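PDB 5OHT: sulfoquinovosidase from Escherichia coli, which hydrolyses sulfoquinovosyl diacylglycerides and simple sulfoquinovosides such as sulfoquinovosyl glycerol, releasing sulfoquinovose for breakdown through sulfoglycolysis. Local coordinates for residues Ile48-Gly53 with Tyr409-Thr414; Ser151-Gly156 with Trp179-Gln184; Ile285-Trp290 with Val328-Tyr333. All coordinates share one frame; numbering follows the deposited sequence.

Interaction 1 of 3, residues Ile48-Gly53 with Tyr409-Thr414; sequences IDMFRG and YLPTDT
Pro411, whose ring meets the end of Met50, carries a carbonyl oxygen held twice by Thr414: OG1 of Thr414 donates to Pro411 O over 2.9 Å, and N of Thr414 adds a weak bond that closes a type I beta turn from Pro411 to Thr414. The turn shapes the loop, but no hydrogen bond joins Ile48-Gly53 to Tyr409-Thr414, which meet by packing. The ring of Tyr409 carries a large share of it. CA of Gly53 lies over the centre of one face, 3.6 Å from the ring centroid and only 9° off the normal, a CH-pi contact so close that a CB atom on Gly53 would run into CZ of the ring. Met50 reaches the same tyrosine obliquely, as a Met-aromatic contact with SD 5.4 Å from the ring centroid, and SD also comes within 3.4 Å of Tyr409 O. The methionine leaves the strand extended, CG anti to the backbone N, and then bends at its last torsion (chi3 83°), which brings CE to 4.2 Å from CG of Pro411. Farther along, the methyl groups Ile48 CG2 and Thr412 CG2 touch at 4.1 Å, the two side chains crossing at about a right angle. At the far end of the ring, Tyr409 OH is hydrogen-bonded to Glu152. With a leucine in place of Tyr409, Gly53 would probably lose the flat surface beneath it and Glu152 its hydroxyl partner. Strand 39-51 thus delivers its end, and the turn after it, to a loop of the TIM-barrel domain between strand 401-404 and helix 422-443; Phe55 of strand 54-74 packs against Ile48 and Met50, Val365 of strand 364-366 against Met50 and Pro411, and helix 422-443 against Leu410 and Thr412.

Interaction 2 of 3, residues Ser151-Gly156 with Trp179-Gln184; sequences SEQGVG and WTFFPQ. With CA (calcium ion), chain C.
Gln153 lies across one face of the Phe181 ring, its CB 3.4 Å from the ring centroid in a CH-pi contact 21° off the normal. CG of Gln153 is anti to the backbone N (chi1 -178°), which takes the chain along that face and puts CG 3.6 Å from Phe181 CE2. Glu152 comes instead to the edge of the same phenylalanine: OE1 is 3.9 Å from Phe181 CE1, the carboxylate is turned 75° to the ring, and the other oxygen, OE2, is hydrogen-bonded to Tyr409. Trp179 points its six-membered ring at the backbone, CE3 lying 3.2 Å from Glu152 O. Between the aromatic groups the main chains are joined by a nearly straight bond of 3.2 Å from Ser151 N to Thr180 O. Ser151 OG donates to Glu152 O at 2.6 Å and accepts from a water that in turn takes the N-H of Thr180. Gly154 O binds a calcium ion at 2.4 Å, the side chain of Gln153 also reaches the metal, and Asp481 helps complete the site. Because Asp472, the inferred proton donor, shares the calcium through its backbone O, the ion probably helps fix this loop beside the catalytic centre.

Interaction 3 of 3, residues Ile285-Trp290 with Val328-Tyr333; sequences IWAQDW and VQFLAY. With 9VH ([(3~{S},4~{R},5~{R})-4,5-bis(oxidanyl)piperidin-3-yl]methanesulfonic acid), chain D.
Ile285-Trp290 and Val328-Tyr333 hold neighbouring parallel strands of the TIM barrel, joined through helix 316-325 in a beta-alpha-beta crossover. Backbone bonds of 2.9 Å from Ile285 N to Gln329 O and from Leu331 N to Ile285 O, with a third from Ala287 N to Leu331 O, set the pairing. Two indole N-H groups add bonds to carbonyls of strand 329-334 where strand 282-286 ends. Trp286 NE1 donates to Ala332 O at 2.8 Å, the oxygen lying in the ring plane but the donor above the carbonyl plane. Trp290 NE1 reaches Tyr333 O at 2.9 Å on an in-plane lone pair, its CG between backbone N and carbonyl carbon (chi1 76°), which turns the indole toward Ala332 and Tyr333. Apolar packing follows the faces: Ile285 and Phe330 lie toward helix 316-325, where Phe330 CE1 meets Ala287 CB at 3.7 Å; Trp286 and Leu331 share the other face. Ala332 CB sits 3.7 Å from the centroid of the five-membered Trp290 ring (CH-pi), and Gln288 CB packs on Tyr333 CB. At the C-terminal end of the strands, Tyr333 OH is hydrogen-bonded to the nucleophile Asp405, and O5 of the bound piperidinyl methanesulfonate donates to Gln288 OE1 at 2.6 Å.

Interactions 2 and 3 are buried, whereas interaction 1 is only partly so. Interactions 1 and 2 touch directly: besides the tyrosine-glutamate bond, Gly53 O accepts from the backbone of Glu152, so the loop following strand 39-51 meets the calcium-bound loop. Interaction 3 stands apart, its nearest atoms about 9 Å from either. Their chemistry follows their place. Within the barrel, interaction 3 is regular strand pairing reinforced by indole bonds; interaction 1 brings strand 39-51 against a barrel loop by apolar, sulfur and ring packing, without hydrogen bonds between its segments; interaction 2, within the mutarotase-like domain, combines an aromatic face, water and metal. The three approach the active site from different parts of the fold.

Interaction 1 of 3, residues Ile48-Gly53 with Tyr409-Thr414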
# COMPACT_ATOMS: atom_id res chain seq x y z
N ILE A 48 13.65 19.90 4.90
CA ILE A 48 12.36 19.33 4.52
C ILE A 48 11.21 20.34 4.63
O ILE A 48 11.03 20.96 5.68
CB ILE A 48 11.98 18.16 5.39
CG1 ILE A 48 13.09 17.09 5.33
CG2 ILE A 48 10.64 17.56 4.90
CD1 ILE A 48 12.93 15.96 6.30
N ASP A 49 10.47 20.50 3.52
CA ASP A 49 9.29 21.39 3.46
C ASP A 49 8.10 20.67 2.81
O ASP A 49 8.27 19.83 1.95
CB ASP A 49 9.57 22.63 2.65
CG ASP A 49 10.59 23.54 3.33
OD1 ASP A 49 10.37 23.94 4.52
OD2 ASP A 49 11.61 23.85 2.67
N MET A 50 6.90 21.04 3.22
CA MET A 50 5.69 20.41 2.75
C MET A 50 4.73 21.48 2.25
O MET A 50 4.57 22.49 2.92
CB MET A 50 5.01 19.62 3.88
CG MET A 50 3.73 18.88 3.42
SD MET A 50 2.65 18.10 4.70
CE MET A 50 1.75 19.60 5.14
N PHE A 51 4.03 21.20 1.15
CA PHE A 51 2.82 21.97 0.78
C PHE A 51 1.73 20.98 0.32
O PHE A 51 1.97 20.25 -0.67
CB PHE A 51 3.19 22.98 -0.32
CG PHE A 51 2.05 23.85 -0.79
CD1 PHE A 51 1.41 24.72 0.09
CD2 PHE A 51 1.61 23.78 -2.12
CE1 PHE A 51 0.32 25.50 -0.35
CE2 PHE A 51 0.53 24.56 -2.55
CZ PHE A 51 -0.10 25.44 -1.67
N ARG A 52 0.61 20.93 1.02
CA ARG A 52 -0.57 20.11 0.66
C ARG A 52 -0.19 18.63 0.43
O ARG A 52 -0.59 18.04 -0.54
CB ARG A 52 -1.24 20.69 -0.58
CG ARG A 52 -1.97 22.00 -0.24
CD ARG A 52 -2.51 22.66 -1.48
NE ARG A 52 -3.18 23.92 -1.12
CZ ARG A 52 -3.71 24.75 -2.01
NH1 ARG A 52 -3.64 24.46 -3.29
NH2 ARG A 52 -4.32 25.86 -1.60
N GLY A 53 0.68 18.09 1.32
CA GLY A 53 1.11 16.68 1.24
C GLY A 53 2.28 16.34 0.36
O GLY A 53 2.71 15.18 0.33
N TYR A 409 0.41 13.27 5.81
CA TYR A 409 0.60 14.76 5.84
C TYR A 409 1.27 15.33 7.13
O TYR A 409 1.18 16.53 7.33
CB TYR A 409 -0.77 15.46 5.68
CG TYR A 409 -1.34 15.62 4.25
CD1 TYR A 409 -1.52 14.51 3.41
CD2 TYR A 409 -1.78 16.86 3.78
CE1 TYR A 409 -2.03 14.61 2.13
CE2 TYR A 409 -2.33 17.00 2.49
CZ TYR A 409 -2.48 15.89 1.68
OH TYR A 409 -3.07 16.02 0.44
N LEU A 410 1.88 14.54 8.01
CA LEU A 410 2.48 15.11 9.24
C LEU A 410 3.71 16.02 8.91
O LEU A 410 4.68 15.56 8.34
CB LEU A 410 2.92 14.06 10.24
CG LEU A 410 3.34 14.63 11.62
CD1 LEU A 410 2.08 14.94 12.48
CD2 LEU A 410 4.23 13.66 12.33
N PRO A 411 3.62 17.31 9.23
CA PRO A 411 4.80 18.19 8.95
C PRO A 411 5.94 17.93 9.94
O PRO A 411 5.68 17.50 11.10
CB PRO A 411 4.25 19.60 9.15
CG PRO A 411 2.75 19.46 9.21
CD PRO A 411 2.45 18.08 9.65
N THR A 412 7.16 18.22 9.50
CA THR A 412 8.31 17.97 10.35
C THR A 412 8.50 19.04 11.45
O THR A 412 9.30 18.82 12.33
CB THR A 412 9.64 17.82 9.57
OG1 THR A 412 9.80 18.99 8.76
CG2 THR A 412 9.54 16.59 8.70
N ASP A 413 7.76 20.14 11.42
CA ASP A 413 7.82 21.15 12.47
C ASP A 413 6.56 21.10 13.40
O ASP A 413 6.22 22.11 14.05
CB ASP A 413 8.08 22.55 11.85
CG ASP A 413 7.02 23.00 10.87
OD1 ASP A 413 6.14 22.19 10.46
OD2 ASP A 413 7.01 24.19 10.50
N THR A 414 5.90 19.94 13.50
CA THR A 414 4.95 19.69 14.59
C THR A 414 5.70 19.15 15.79
O THR A 414 6.80 18.61 15.65
CB THR A 414 3.83 18.69 14.22
OG1 THR A 414 4.38 17.48 13.67
CG2 THR A 414 2.89 19.26 13.21

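Interaction 2 of 3, residues Ser151-Gly156 with Trp179-Gln184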
# COMPACT_ATOMS: atom_id res chain seq x y z
N SER A 151 4.17 10.24 1.48
CA SER A 151 3.64 11.55 1.03
C SER A 151 2.45 11.36 0.10
O SER A 151 2.05 10.23 -0.22
CB SER A 151 4.74 12.36 0.27
OG SER A 151 5.08 11.78 -1.01
N GLU A 152 1.91 12.48 -0.41
CA GLU A 152 1.09 12.41 -1.60
C GLU A 152 1.87 11.62 -2.68
O GLU A 152 3.11 11.72 -2.78
CB GLU A 152 0.72 13.81 -2.10
CG GLU A 152 -0.51 14.33 -1.40
CD GLU A 152 -1.83 13.62 -1.82
OE1 GLU A 152 -1.86 12.82 -2.80
OE2 GLU A 152 -2.85 13.89 -1.13
N GLN A 153 1.13 10.90 -3.50
CA GLN A 153 1.73 9.86 -4.43
C GLN A 153 2.12 10.38 -5.80
O GLN A 153 2.84 9.73 -6.56
CB GLN A 153 0.75 8.66 -4.49
CG GLN A 153 1.13 7.44 -5.32
CD GLN A 153 0.37 7.31 -6.62
OE1 GLN A 153 -0.29 8.27 -7.08
NE2 GLN A 153 0.47 6.14 -7.25
N GLY A 154 1.65 11.59 -6.10
CA GLY A 154 1.92 12.28 -7.34
C GLY A 154 0.74 12.22 -8.35
O GLY A 154 -0.03 11.22 -8.40
N VAL A 155 0.66 13.25 -9.20
CA VAL A 155 -0.31 13.28 -10.31
C VAL A 155 0.51 13.22 -11.60
O VAL A 155 1.19 14.21 -11.99
CB VAL A 155 -1.16 14.55 -10.29
CG1 VAL A 155 -2.05 14.66 -11.52
CG2 VAL A 155 -1.90 14.64 -9.00
N GLY A 156 0.44 12.08 -12.27
CA GLY A 156 1.30 11.78 -13.41
C GLY A 156 2.59 10.99 -13.10
O GLY A 156 2.92 9.99 -13.79
N TRP A 179 7.55 8.10 -5.46
CA TRP A 179 6.56 8.68 -4.53
C TRP A 179 5.45 7.61 -4.24
O TRP A 179 5.05 6.86 -5.14
CB TRP A 179 5.94 9.95 -5.12
CG TRP A 179 6.84 11.19 -5.16
CD1 TRP A 179 8.19 11.23 -5.35
CD2 TRP A 179 6.40 12.57 -5.03
NE1 TRP A 179 8.61 12.57 -5.34
CE2 TRP A 179 7.53 13.39 -5.17
CE3 TRP A 179 5.15 13.18 -4.84
CZ2 TRP A 179 7.45 14.80 -5.10
CZ3 TRP A 179 5.06 14.59 -4.81
CH2 TRP A 179 6.21 15.37 -4.92
N THR A 180 5.02 7.55 -3.00
CA THR A 180 3.98 6.59 -2.51
C THR A 180 3.40 6.96 -1.14
O THR A 180 4.08 7.53 -0.25
CB THR A 180 4.53 5.11 -2.50
OG1 THR A 180 3.56 4.21 -2.00
CG2 THR A 180 5.85 5.01 -1.71
N PHE A 181 2.14 6.57 -0.96
CA PHE A 181 1.45 6.63 0.30
C PHE A 181 2.00 5.59 1.33
O PHE A 181 1.78 5.76 2.54
CB PHE A 181 -0.07 6.39 0.17
CG PHE A 181 -0.75 7.04 -1.01
CD1 PHE A 181 -1.10 8.38 -1.00
CD2 PHE A 181 -1.12 6.28 -2.12
CE1 PHE A 181 -1.80 8.95 -2.08
CE2 PHE A 181 -1.77 6.85 -3.21
CZ PHE A 181 -2.13 8.19 -3.16
N PHE A 182 2.71 4.54 0.87
CA PHE A 182 3.10 3.40 1.75
C PHE A 182 4.52 2.88 1.37
O PHE A 182 4.65 1.79 0.79
CB PHE A 182 2.05 2.28 1.57
CG PHE A 182 2.12 1.07 2.54
CD1 PHE A 182 3.18 0.82 3.38
CD2 PHE A 182 1.03 0.22 2.60
CE1 PHE A 182 3.17 -0.27 4.23
CE2 PHE A 182 1.00 -0.88 3.46
CZ PHE A 182 2.08 -1.14 4.28
N PRO A 183 5.56 3.70 1.60
CA PRO A 183 6.92 3.16 1.50
C PRO A 183 7.19 2.35 2.81
O PRO A 183 6.55 2.63 3.85
CB PRO A 183 7.78 4.41 1.46
CG PRO A 183 7.03 5.43 2.36
CD PRO A 183 5.55 5.01 2.29
N GLN A 184 8.05 1.32 2.75
CA GLN A 184 8.41 0.54 3.95
C GLN A 184 9.88 0.04 3.83
O GLN A 184 10.22 -0.44 2.75
CB GLN A 184 7.46 -0.65 4.21
CG GLN A 184 7.65 -1.30 5.60
CD GLN A 184 6.66 -2.39 5.97
OE1 GLN A 184 5.45 -2.15 5.93
NE2 GLN A 184 7.17 -3.63 6.32
CA CA C . -1.70 9.57 -8.47
O HOH W 1 6.57 9.44 -1.26
O HOH W 2 -2.15 10.94 -6.59
O HOH W 3 -3.46 10.96 -9.54

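Interaction 3 of 3, residues Ile285-Trp290 with Val328-Tyr333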
# COMPACT_ATOMS: atom_id res chain seq x y z
N ILE A 285 -23.45 0.18 -0.64
CA ILE A 285 -23.39 1.57 -1.02
C ILE A 285 -22.25 2.26 -0.20
O ILE A 285 -22.25 2.20 1.03
CB ILE A 285 -24.76 2.28 -0.71
CG1 ILE A 285 -25.87 1.73 -1.66
CG2 ILE A 285 -24.64 3.78 -0.84
CD1 ILE A 285 -27.27 2.01 -1.13
N TRP A 286 -21.32 2.94 -0.88
CA TRP A 286 -20.23 3.68 -0.23
C TRP A 286 -20.46 5.16 -0.51
O TRP A 286 -20.32 5.63 -1.64
CB TRP A 286 -18.83 3.22 -0.73
CG TRP A 286 -17.76 4.13 -0.24
CD1 TRP A 286 -17.48 4.41 1.05
CD2 TRP A 286 -16.85 4.92 -1.02
NE1 TRP A 286 -16.48 5.33 1.14
CE2 TRP A 286 -16.07 5.67 -0.12
CE3 TRP A 286 -16.62 5.07 -2.39
CZ2 TRP A 286 -15.07 6.58 -0.55
CZ3 TRP A 286 -15.65 5.96 -2.83
CH2 TRP A 286 -14.89 6.72 -1.89
N ALA A 287 -20.77 5.91 0.55
CA ALA A 287 -21.17 7.34 0.44
C ALA A 287 -20.24 8.18 1.30
O ALA A 287 -20.50 8.38 2.49
CB ALA A 287 -22.61 7.56 0.87
N GLN A 288 -19.20 8.72 0.66
CA GLN A 288 -18.15 9.44 1.43
C GLN A 288 -18.69 10.77 2.04
O GLN A 288 -18.14 11.28 3.03
CB GLN A 288 -16.92 9.71 0.57
CG GLN A 288 -17.08 10.58 -0.66
CD GLN A 288 -15.73 10.99 -1.28
OE1 GLN A 288 -14.70 10.37 -1.00
NE2 GLN A 288 -15.75 12.00 -2.17
N ASP A 289 -19.76 11.31 1.44
CA ASP A 289 -20.43 12.53 1.90
C ASP A 289 -21.49 12.30 2.99
O ASP A 289 -22.31 13.19 3.23
CB ASP A 289 -21.00 13.33 0.69
CG ASP A 289 -22.22 12.66 0.02
OD1 ASP A 289 -22.37 11.43 0.09
OD2 ASP A 289 -23.00 13.40 -0.69
N TRP A 290 -21.45 11.16 3.70
CA TRP A 290 -22.30 10.92 4.84
C TRP A 290 -22.24 12.05 5.91
O TRP A 290 -23.18 12.21 6.72
CB TRP A 290 -21.97 9.58 5.49
CG TRP A 290 -20.69 9.63 6.32
CD1 TRP A 290 -19.45 9.83 5.85
CD2 TRP A 290 -20.57 9.51 7.75
NE1 TRP A 290 -18.55 9.89 6.90
CE2 TRP A 290 -19.20 9.66 8.07
CE3 TRP A 290 -21.49 9.30 8.80
CZ2 TRP A 290 -18.71 9.64 9.39
CZ3 TRP A 290 -21.01 9.27 10.12
CH2 TRP A 290 -19.61 9.45 10.41
N VAL A 328 -27.66 -5.54 1.56
CA VAL A 328 -26.84 -4.39 1.14
C VAL A 328 -26.27 -3.71 2.37
O VAL A 328 -27.02 -3.35 3.30
CB VAL A 328 -27.63 -3.39 0.32
CG1 VAL A 328 -26.75 -2.19 -0.03
CG2 VAL A 328 -28.22 -4.02 -0.95
N GLN A 329 -24.93 -3.56 2.40
CA GLN A 329 -24.25 -2.83 3.46
C GLN A 329 -24.06 -1.33 3.11
O GLN A 329 -24.07 -0.95 1.96
CB GLN A 329 -22.85 -3.44 3.69
CG GLN A 329 -22.85 -4.84 4.26
CD GLN A 329 -23.33 -4.91 5.70
OE1 GLN A 329 -23.02 -4.08 6.54
NE2 GLN A 329 -24.12 -5.91 5.98
N PHE A 330 -23.87 -0.51 4.16
CA PHE A 330 -23.57 0.93 4.03
C PHE A 330 -22.16 1.24 4.58
O PHE A 330 -21.85 0.95 5.74
CB PHE A 330 -24.58 1.82 4.80
CG PHE A 330 -24.31 3.31 4.64
CD1 PHE A 330 -24.66 3.94 3.49
CD2 PHE A 330 -23.68 4.06 5.66
CE1 PHE A 330 -24.31 5.28 3.28
CE2 PHE A 330 -23.40 5.40 5.47
CZ PHE A 330 -23.70 6.00 4.29
N LEU A 331 -21.36 1.87 3.74
CA LEU A 331 -19.97 2.24 4.07
C LEU A 331 -19.76 3.76 3.98
O LEU A 331 -20.29 4.41 3.10
CB LEU A 331 -18.96 1.54 3.11
CG LEU A 331 -18.92 -0.00 3.18
CD1 LEU A 331 -20.04 -0.60 2.32
CD2 LEU A 331 -17.52 -0.56 2.75
N ALA A 332 -18.97 4.28 4.91
CA ALA A 332 -18.77 5.71 5.09
C ALA A 332 -17.27 6.13 4.83
O ALA A 332 -16.59 5.51 3.98
CB ALA A 332 -19.25 6.08 6.49
N TYR A 333 -16.81 7.17 5.53
CA TYR A 333 -15.50 7.81 5.27
C TYR A 333 -15.01 8.47 6.56
O TYR A 333 -15.77 9.24 7.19
CB TYR A 333 -15.61 8.86 4.13
CG TYR A 333 -14.32 9.63 3.84
CD1 TYR A 333 -13.91 10.69 4.66
CD2 TYR A 333 -13.41 9.20 2.84
CE1 TYR A 333 -12.69 11.33 4.47
CE2 TYR A 333 -12.19 9.83 2.67
CZ TYR A 333 -11.82 10.89 3.51
OH TYR A 333 -10.63 11.52 3.32
O1 9VH D . -11.75 15.06 -1.19
S1 9VH D . -11.61 14.42 0.08
O2 9VH D . -12.47 14.74 1.16
O3 9VH D . -10.23 14.65 0.61
C1 9VH D . -11.75 12.65 -0.12
C2 9VH D . -10.92 12.00 -1.24
C3 9VH D . -9.42 12.12 -1.02
N1 9VH D . -8.66 10.90 -0.67
C4 9VH D . -8.87 9.80 -1.63
C5 9VH D . -10.21 9.85 -2.38
O4 9VH D . -10.64 8.55 -2.71
C6 9VH D . -11.30 10.55 -1.57
O5 9VH D . -12.50 10.54 -2.36